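PDB 7KMU: jacalin-type lectin domain-containing protein from Musa acuminata, which probably binds mannose-containing glycans, as a mannose-specific jacalin-related lectin with antiviral and mitogenic activity. Local coordinates for residues K91-T96 against F101-A106; G8-N13 against F112-A117. One frame throughout, in Å; residues are numbered along the deposited sequence.

Overall arrangement
Both contacts lie in the jacalin-like lectin domain, a beta-prism built from three four-stranded antiparallel sheets, and their centres are about 13 Å apart. Contact 1 is a hairpin within one sheet, ordered 100-104, 86-96, 73-83, 110-116; it joins an outermost strand to its inner neighbour. Contact 2 starts from the other outermost strand of that sheet, 110-116, and reaches strand 5-11 of a different sheet. Along the chain, segment 8-13 comes first, then both segments of contact 1, then 112-117. The two meet in the interior, where Leu92 CD1 lies 4.0 Å from Phe112 CZ. One contact thus sets pairing inside a sheet, the other packs two sheets together.

Contact 1 of 2, residues K91-T96 against F101-A106; sequences KLTLTT and FGPFGA
Four backbone hydrogen bonds tie Leu92 to Phe104 and Leu94 to Phe101, the shortest being Phe101 N to Leu94 O at 2.8 Å. Leu92 N reaches Phe104 O at 3.0 Å, and the return bond from Phe104 N to Leu92 O has its donor tilted 27° from the carbonyl plane. Beyond this pairing, a water links Lys91 NZ to Ala106 O, and the same ammonium forms a salt bridge with Glu108, so two partners hold the end of this extended chain. On the way there Lys91 runs alongside the backbone of Gly105 and Ala106, its CE 3.5 Å from Gly105 O. The two strands form a beta hairpin with antiparallel directions, and the register slips by one residue between the two bonded pairs, a beta bulge in which Gly102 and Pro103, joined by a cis peptide, lie opposite Thr93. Gly102, at phi 113°, adopts a backbone conformation that suits its lack of a side chain. On the face opposite the phenylalanines, Thr93 and Pro103 lie side by side; with chi1 at -59° the hydroxyl is anti to the carbonyl carbon, which places OG1 3.2 Å from Pro103 CB, while CG2 leans toward Phe101 O. On the other face the slipped register brings two aromatic side chains of the same strand together. The Phe104 ring sends its CE2 edge 3.5 Å above the plane of the Phe101 ring, over its centre, and Gly102 CA lies over one face of the Phe104 ring, toward its rim. Leu94 approaches the Phe101 ring at its edge, CD1 lying 4.3 Å from CD2 of that ring. Farther out, Phe101 packs on Val29 and Ile31 of strand 25-33, and Phe104 stacks with His63.

Contact 2 of 2, residues G8-N13 against F112-A117; sequences GTWGGN and FSIPVA
Trp10 takes chi1 -64°, with CG beside its backbone N, and Phe112 takes chi1 60°, with CG between the backbone N and the carbonyl carbon; these turns swing the two side chains toward each other, and with roughly perpendicular second torsions their rings come to lie nearly parallel. Their planes differ by 9°, and the five-membered ring of Trp10 forms an offset stack with the Phe112 ring, centroids 4.8 Å apart. The offset leaves each CB over the partner's ring. Trp10 CB sits 3.9 Å from the centroid of the Phe112 ring, and Phe112 CB sits 3.7 Å from the centroid of the five-membered ring, both as CH-pi contacts over a face. Ile114, two residues on from Phe112 along the same strand, lies over the same indole face, its CD1 3.6 Å from the centroid of the six-membered ring and also level with the edge of the Phe112 ring. Gly8 CA lies over the opposite indole face, toward the rim. Here, in the beta-prism fold of this jacalin-related lectin, the packing bridges two sheets, strand 5-11 of one facing strand 110-116 of another, and all three touching side chains are buried. Trp10 also belongs to the dimer interface: NE1 hydrogen-bonds to Ser113 OG of the second subunit, and its ring packs on Pro115 of that subunit. Within the chain, Phe112 packs on Val80 and Ile89, and Ile114 on Met76.

Contact 1 of 2, residues K91-T96 against F101-A106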
ATOM      1  N   LYS B  91      -9.985  12.581  -0.194  1.00  8.48           N
ATOM      2  CA  LYS B  91      -8.909  13.204  -0.966  1.00  8.10           C
ATOM      3  C   LYS B  91      -8.198  12.120  -1.740  1.00  9.33           C
ATOM      4  O   LYS B  91      -8.060  11.001  -1.240  1.00  8.96           O
ATOM      5  CB  LYS B  91      -7.895  13.900  -0.051  1.00 11.44           C
ATOM      6  CG  LYS B  91      -8.282  15.315   0.295  1.00 20.20           C
ATOM      7  CD  LYS B  91      -7.117  16.078   0.918  1.00 20.66           C
ATOM      8  CE  LYS B  91      -7.574  17.465   1.228  1.00 25.43           C
ATOM      9  NZ  LYS B  91      -6.480  18.298   1.783  1.00 20.58           N
ATOM     10  N   LEU B  92      -7.758  12.434  -2.972  1.00  7.50           N
ATOM     11  CA  LEU B  92      -7.060  11.464  -3.792  1.00  7.50           C
ATOM     12  C   LEU B  92      -6.076  12.156  -4.733  1.00 10.02           C
ATOM     13  O   LEU B  92      -6.392  13.200  -5.309  1.00  9.32           O
ATOM     14  CB  LEU B  92      -8.086  10.644  -4.611  1.00  8.08           C
ATOM     15  CG  LEU B  92      -7.572   9.378  -5.305  1.00 11.57           C
ATOM     16  CD1 LEU B  92      -7.047   8.340  -4.281  1.00 11.38           C
ATOM     17  CD2 LEU B  92      -8.687   8.749  -6.156  1.00 13.05           C
ATOM     18  N   THR B  93      -4.905  11.533  -4.913  1.00  8.02           N
ATOM     19  CA  THR B  93      -3.860  11.968  -5.826  1.00  7.79           C
ATOM     20  C   THR B  93      -3.320  10.739  -6.538  1.00 10.37           C
ATOM     21  O   THR B  93      -3.181   9.666  -5.918  1.00  9.67           O
ATOM     22  CB  THR B  93      -2.689  12.619  -5.045  1.00 10.70           C
ATOM     23  OG1 THR B  93      -3.137  13.747  -4.283  1.00 11.81           O
ATOM     24  CG2 THR B  93      -1.539  13.079  -5.960  1.00 10.77           C
ATOM     25  N   LEU B  94      -2.998  10.894  -7.829  1.00  8.67           N
ATOM     26  CA  LEU B  94      -2.280   9.875  -8.600  1.00  8.61           C
ATOM     27  C   LEU B  94      -1.007  10.532  -9.081  1.00 11.89           C
ATOM     28  O   LEU B  94      -1.068  11.652  -9.613  1.00 11.28           O
ATOM     29  CB  LEU B  94      -3.065   9.318  -9.803  1.00  9.01           C
ATOM     30  CG  LEU B  94      -4.393   8.632  -9.493  1.00 12.53           C
ATOM     31  CD1 LEU B  94      -5.096   8.217 -10.777  1.00 13.20           C
ATOM     32  CD2 LEU B  94      -4.188   7.393  -8.605  1.00 13.12           C
ATOM     33  N   THR B  95       0.143   9.868  -8.895  1.00  8.36           N
ATOM     34  CA  THR B  95       1.407  10.427  -9.362  1.00  7.98           C
ATOM     35  C   THR B  95       1.984   9.505 -10.407  1.00 12.05           C
ATOM     36  O   THR B  95       1.980   8.283 -10.228  1.00 10.30           O
ATOM     37  CB  THR B  95       2.390  10.641  -8.204  1.00 11.95           C
ATOM     38  OG1 THR B  95       1.769  11.434  -7.180  1.00 13.20           O
ATOM     39  CG2 THR B  95       3.693  11.326  -8.663  1.00 12.70           C
ATOM     40  N   THR B  96       2.411  10.074 -11.534  1.00 10.23           N
ATOM     41  CA  THR B  96       3.044   9.297 -12.594  1.00 10.23           C
ATOM     42  C   THR B  96       4.549   9.525 -12.537  1.00 14.20           C
ATOM     43  O   THR B  96       5.037  10.283 -11.701  1.00 13.42           O
ATOM     44  CB  THR B  96       2.467   9.669 -13.970  1.00 11.63           C
ATOM     45  OG1 THR B  96       3.067  10.900 -14.417  1.00 10.85           O
ATOM     46  CG2 THR B  96       0.960   9.777 -13.969  1.00 12.30           C
ATOM     47  N   PHE B 101      -1.230  14.293 -10.479  1.00  8.61           N
ATOM     48  CA  PHE B 101      -2.643  14.506 -10.785  1.00  7.77           C
ATOM     49  C   PHE B 101      -3.371  14.615  -9.456  1.00 11.20           C
ATOM     50  O   PHE B 101      -3.599  13.622  -8.751  1.00 10.65           O
ATOM     51  CB  PHE B 101      -3.178  13.349 -11.662  1.00  8.70           C
ATOM     52  CG  PHE B 101      -4.633  13.425 -12.067  1.00  9.13           C
ATOM     53  CD1 PHE B 101      -5.133  14.543 -12.729  1.00 10.45           C
ATOM     54  CD2 PHE B 101      -5.479  12.338 -11.875  1.00 10.28           C
ATOM     55  CE1 PHE B 101      -6.467  14.594 -13.148  1.00 10.81           C
ATOM     56  CE2 PHE B 101      -6.811  12.379 -12.314  1.00 12.34           C
ATOM     57  CZ  PHE B 101      -7.303  13.518 -12.926  1.00 11.26           C
ATOM     58  N   GLY B 102      -3.671  15.843  -9.081  1.00  9.21           N
ATOM     59  CA  GLY B 102      -4.274  16.133  -7.798  1.00  8.74           C
ATOM     60  C   GLY B 102      -3.338  16.918  -6.897  1.00 12.10           C
ATOM     61  O   GLY B 102      -2.336  17.466  -7.365  1.00 13.40           O
ATOM     62  N   PRO B 103      -3.646  17.012  -5.599  1.00 10.18           N
ATOM     63  CA  PRO B 103      -4.766  16.369  -4.893  1.00  9.87           C
ATOM     64  C   PRO B 103      -6.129  16.949  -5.223  1.00 12.28           C
ATOM     65  O   PRO B 103      -6.262  18.143  -5.507  1.00 11.95           O
ATOM     66  CB  PRO B 103      -4.425  16.597  -3.409  1.00 11.41           C
ATOM     67  CG  PRO B 103      -3.625  17.884  -3.421  1.00 16.13           C
ATOM     68  CD  PRO B 103      -2.797  17.794  -4.671  1.00 12.37           C
ATOM     69  N   PHE B 104      -7.144  16.086  -5.192  1.00  8.96           N
ATOM     70  CA  PHE B 104      -8.540  16.472  -5.362  1.00  8.77           C
ATOM     71  C   PHE B 104      -9.281  16.128  -4.089  1.00 10.09           C
ATOM     72  O   PHE B 104      -8.911  15.172  -3.397  1.00  9.92           O
ATOM     73  CB  PHE B 104      -9.177  15.780  -6.568  1.00  9.52           C
ATOM     74  CG  PHE B 104      -8.403  16.037  -7.829  1.00  8.63           C
ATOM     75  CD1 PHE B 104      -8.231  17.337  -8.308  1.00 10.91           C
ATOM     76  CD2 PHE B 104      -7.796  14.993  -8.513  1.00 10.00           C
ATOM     77  CE1 PHE B 104      -7.472  17.579  -9.446  1.00 11.37           C
ATOM     78  CE2 PHE B 104      -7.065  15.235  -9.678  1.00 11.73           C
ATOM     79  CZ  PHE B 104      -6.900  16.528 -10.130  1.00 10.39           C
ATOM     80  N   GLY B 105     -10.314  16.904  -3.779  1.00  9.75           N
ATOM     81  CA  GLY B 105     -11.082  16.704  -2.561  1.00 10.10           C
ATOM     82  C   GLY B 105     -10.602  17.642  -1.475  1.00 14.18           C
ATOM     83  O   GLY B 105      -9.489  18.169  -1.556  1.00 14.95           O
ATOM     84  N   ALA B 106     -11.436  17.873  -0.458  1.00 11.95           N
ATOM     85  CA  ALA B 106     -11.099  18.821   0.607  1.00 12.57           C
ATOM     86  C   ALA B 106     -11.022  18.218   2.007  1.00 17.30           C
ATOM     87  O   ALA B 106     -10.373  18.798   2.882  1.00 18.86           O
ATOM     88  CB  ALA B 106     -12.095  19.973   0.595  1.00 13.33           C
TER
HETATM   89  O   HOH W   1      -8.174  20.388   2.575  1.00 40.40           O

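Contact 2 of 2, residues G8-N13 against F112-A117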
ATOM      1  N   GLY B   8      -5.265  -3.069  -1.429  1.00  9.44           N
ATOM      2  CA  GLY B   8      -6.424  -2.317  -0.984  1.00  9.16           C
ATOM      3  C   GLY B   8      -7.478  -3.280  -0.462  1.00 11.05           C
ATOM      4  O   GLY B   8      -7.187  -4.471  -0.282  1.00 12.15           O
ATOM      5  N   THR B   9      -8.701  -2.806  -0.190  1.00  8.80           N
ATOM      6  CA  THR B   9      -9.078  -1.406  -0.369  1.00  8.36           C
ATOM      7  C   THR B   9      -8.746  -0.568   0.853  1.00 11.04           C
ATOM      8  O   THR B   9      -8.508  -1.081   1.956  1.00 11.33           O
ATOM      9  CB  THR B   9     -10.614  -1.285  -0.588  1.00 11.12           C
ATOM     10  OG1 THR B   9     -11.298  -1.845   0.539  1.00 13.81           O
ATOM     11  CG2 THR B   9     -11.101  -1.965  -1.871  1.00 12.37           C
ATOM     12  N   TRP B  10      -8.746   0.746   0.636  1.00  8.50           N
ATOM     13  CA  TRP B  10      -8.747   1.771   1.669  1.00  8.17           C
ATOM     14  C   TRP B  10     -10.101   2.449   1.527  1.00 10.70           C
ATOM     15  O   TRP B  10     -10.545   2.694   0.399  1.00  9.51           O
ATOM     16  CB  TRP B  10      -7.640   2.800   1.460  1.00  7.73           C
ATOM     17  CG  TRP B  10      -6.277   2.199   1.577  1.00  8.24           C
ATOM     18  CD1 TRP B  10      -5.550   2.025   2.721  1.00 10.52           C
ATOM     19  CD2 TRP B  10      -5.507   1.618   0.519  1.00  8.15           C
ATOM     20  NE1 TRP B  10      -4.356   1.405   2.434  1.00  9.92           N
ATOM     21  CE2 TRP B  10      -4.295   1.158   1.086  1.00 11.06           C
ATOM     22  CE3 TRP B  10      -5.708   1.475  -0.867  1.00  9.76           C
ATOM     23  CZ2 TRP B  10      -3.299   0.542   0.322  1.00 10.78           C
ATOM     24  CZ3 TRP B  10      -4.731   0.842  -1.620  1.00 12.07           C
ATOM     25  CH2 TRP B  10      -3.557   0.350  -1.021  1.00 12.53           C
ATOM     26  N   GLY B  11     -10.776   2.694   2.643  1.00  9.41           N
ATOM     27  CA  GLY B  11     -12.087   3.334   2.629  1.00  9.73           C
ATOM     28  C   GLY B  11     -13.097   2.624   3.499  1.00 14.49           C
ATOM     29  O   GLY B  11     -12.738   1.761   4.308  1.00 17.72           O
ATOM     30  N   GLY B  12     -14.357   2.988   3.316  1.00 10.60           N
ATOM     31  CA  GLY B  12     -15.462   2.434   4.092  1.00 11.40           C
ATOM     32  C   GLY B  12     -16.018   1.139   3.549  1.00 14.39           C
ATOM     33  O   GLY B  12     -15.589   0.643   2.500  1.00 13.69           O
ATOM     34  N   ASN B  13     -17.013   0.596   4.260  1.00 12.17           N
ATOM     35  CA  ASN B  13     -17.642  -0.674   3.892  1.00 12.49           C
ATOM     36  C   ASN B  13     -18.934  -0.514   3.097  1.00 15.20           C
ATOM     37  O   ASN B  13     -19.529  -1.518   2.686  1.00 16.22           O
ATOM     38  CB  ASN B  13     -17.894  -1.502   5.159  1.00 15.89           C
ATOM     39  CG  ASN B  13     -16.609  -1.828   5.878  1.00 35.90           C
ATOM     40  OD1 ASN B  13     -15.616  -2.231   5.265  1.00 28.83           O
ATOM     41  ND2 ASN B  13     -16.593  -1.645   7.188  1.00 32.37           N
ATOM     42  N   PHE B 112      -3.644   7.353   3.530  1.00  8.89           N
ATOM     43  CA  PHE B 112      -3.136   6.121   2.941  1.00  8.78           C
ATOM     44  C   PHE B 112      -2.206   6.520   1.803  1.00 10.90           C
ATOM     45  O   PHE B 112      -2.382   7.585   1.178  1.00  9.62           O
ATOM     46  CB  PHE B 112      -4.239   5.172   2.450  1.00  9.55           C
ATOM     47  CG  PHE B 112      -5.169   5.703   1.382  1.00  9.11           C
ATOM     48  CD1 PHE B 112      -6.313   6.408   1.726  1.00 10.98           C
ATOM     49  CD2 PHE B 112      -4.917   5.464   0.030  1.00  9.85           C
ATOM     50  CE1 PHE B 112      -7.179   6.895   0.739  1.00 10.64           C
ATOM     51  CE2 PHE B 112      -5.774   5.962  -0.959  1.00 10.84           C
ATOM     52  CZ  PHE B 112      -6.903   6.673  -0.595  1.00  9.94           C
ATOM     53  N   SER B 113      -1.205   5.678   1.529  1.00  8.96           N
ATOM     54  CA  SER B 113      -0.245   5.956   0.477  1.00  8.18           C
ATOM     55  C   SER B 113       0.336   4.673  -0.054  1.00 11.44           C
ATOM     56  O   SER B 113       0.676   3.764   0.727  1.00 11.20           O
ATOM     57  CB  SER B 113       0.864   6.876   0.975  1.00 10.43           C
ATOM     58  OG  SER B 113       1.562   6.302   2.073  1.00 13.22           O
ATOM     59  N   ILE B 114       0.437   4.587  -1.395  1.00  9.27           N
ATOM     60  CA  ILE B 114       0.977   3.427  -2.100  1.00  9.79           C
ATOM     61  C   ILE B 114       2.116   3.883  -2.995  1.00 11.55           C
ATOM     62  O   ILE B 114       1.905   4.099  -4.187  1.00 12.22           O
ATOM     63  CB  ILE B 114      -0.108   2.644  -2.897  1.00 13.51           C
ATOM     64  CG1 ILE B 114      -1.292   2.283  -2.018  1.00 14.61           C
ATOM     65  CG2 ILE B 114       0.474   1.376  -3.571  1.00 13.75           C
ATOM     66  CD1 ILE B 114      -2.338   3.472  -1.733  1.00 19.83           C
ATOM     67  N   PRO B 115       3.321   4.059  -2.437  1.00  9.44           N
ATOM     68  CA  PRO B 115       4.462   4.452  -3.282  1.00  9.85           C
ATOM     69  C   PRO B 115       5.035   3.219  -3.981  1.00 12.58           C
ATOM     70  O   PRO B 115       5.530   2.309  -3.315  1.00 14.47           O
ATOM     71  CB  PRO B 115       5.453   5.068  -2.290  1.00 11.96           C
ATOM     72  CG  PRO B 115       5.031   4.610  -0.935  1.00 15.72           C
ATOM     73  CD  PRO B 115       3.712   3.896  -1.023  1.00 11.52           C
ATOM     74  N   VAL B 116       4.933   3.145  -5.304  1.00  9.21           N
ATOM     75  CA  VAL B 116       5.446   1.975  -6.012  1.00  8.50           C
ATOM     76  C   VAL B 116       6.918   2.231  -6.351  1.00 12.47           C
ATOM     77  O   VAL B 116       7.223   3.012  -7.263  1.00 12.42           O
ATOM     78  CB  VAL B 116       4.597   1.577  -7.256  1.00 11.11           C
ATOM     79  CG1 VAL B 116       5.092   0.265  -7.848  1.00 11.25           C
ATOM     80  CG2 VAL B 116       3.110   1.465  -6.901  1.00 11.13           C
ATOM     81  N   ALA B 117       7.829   1.627  -5.562  1.00 10.95           N
ATOM     82  CA  ALA B 117       9.275   1.778  -5.767  1.00 11.28           C
ATOM     83  C   ALA B 117       9.730   1.059  -7.030  1.00 14.17           C
ATOM     84  O   ALA B 117      10.661   1.513  -7.699  1.00 15.23           O
ATOM     85  CB  ALA B 117      10.028   1.248  -4.559  1.00 11.91           C
TER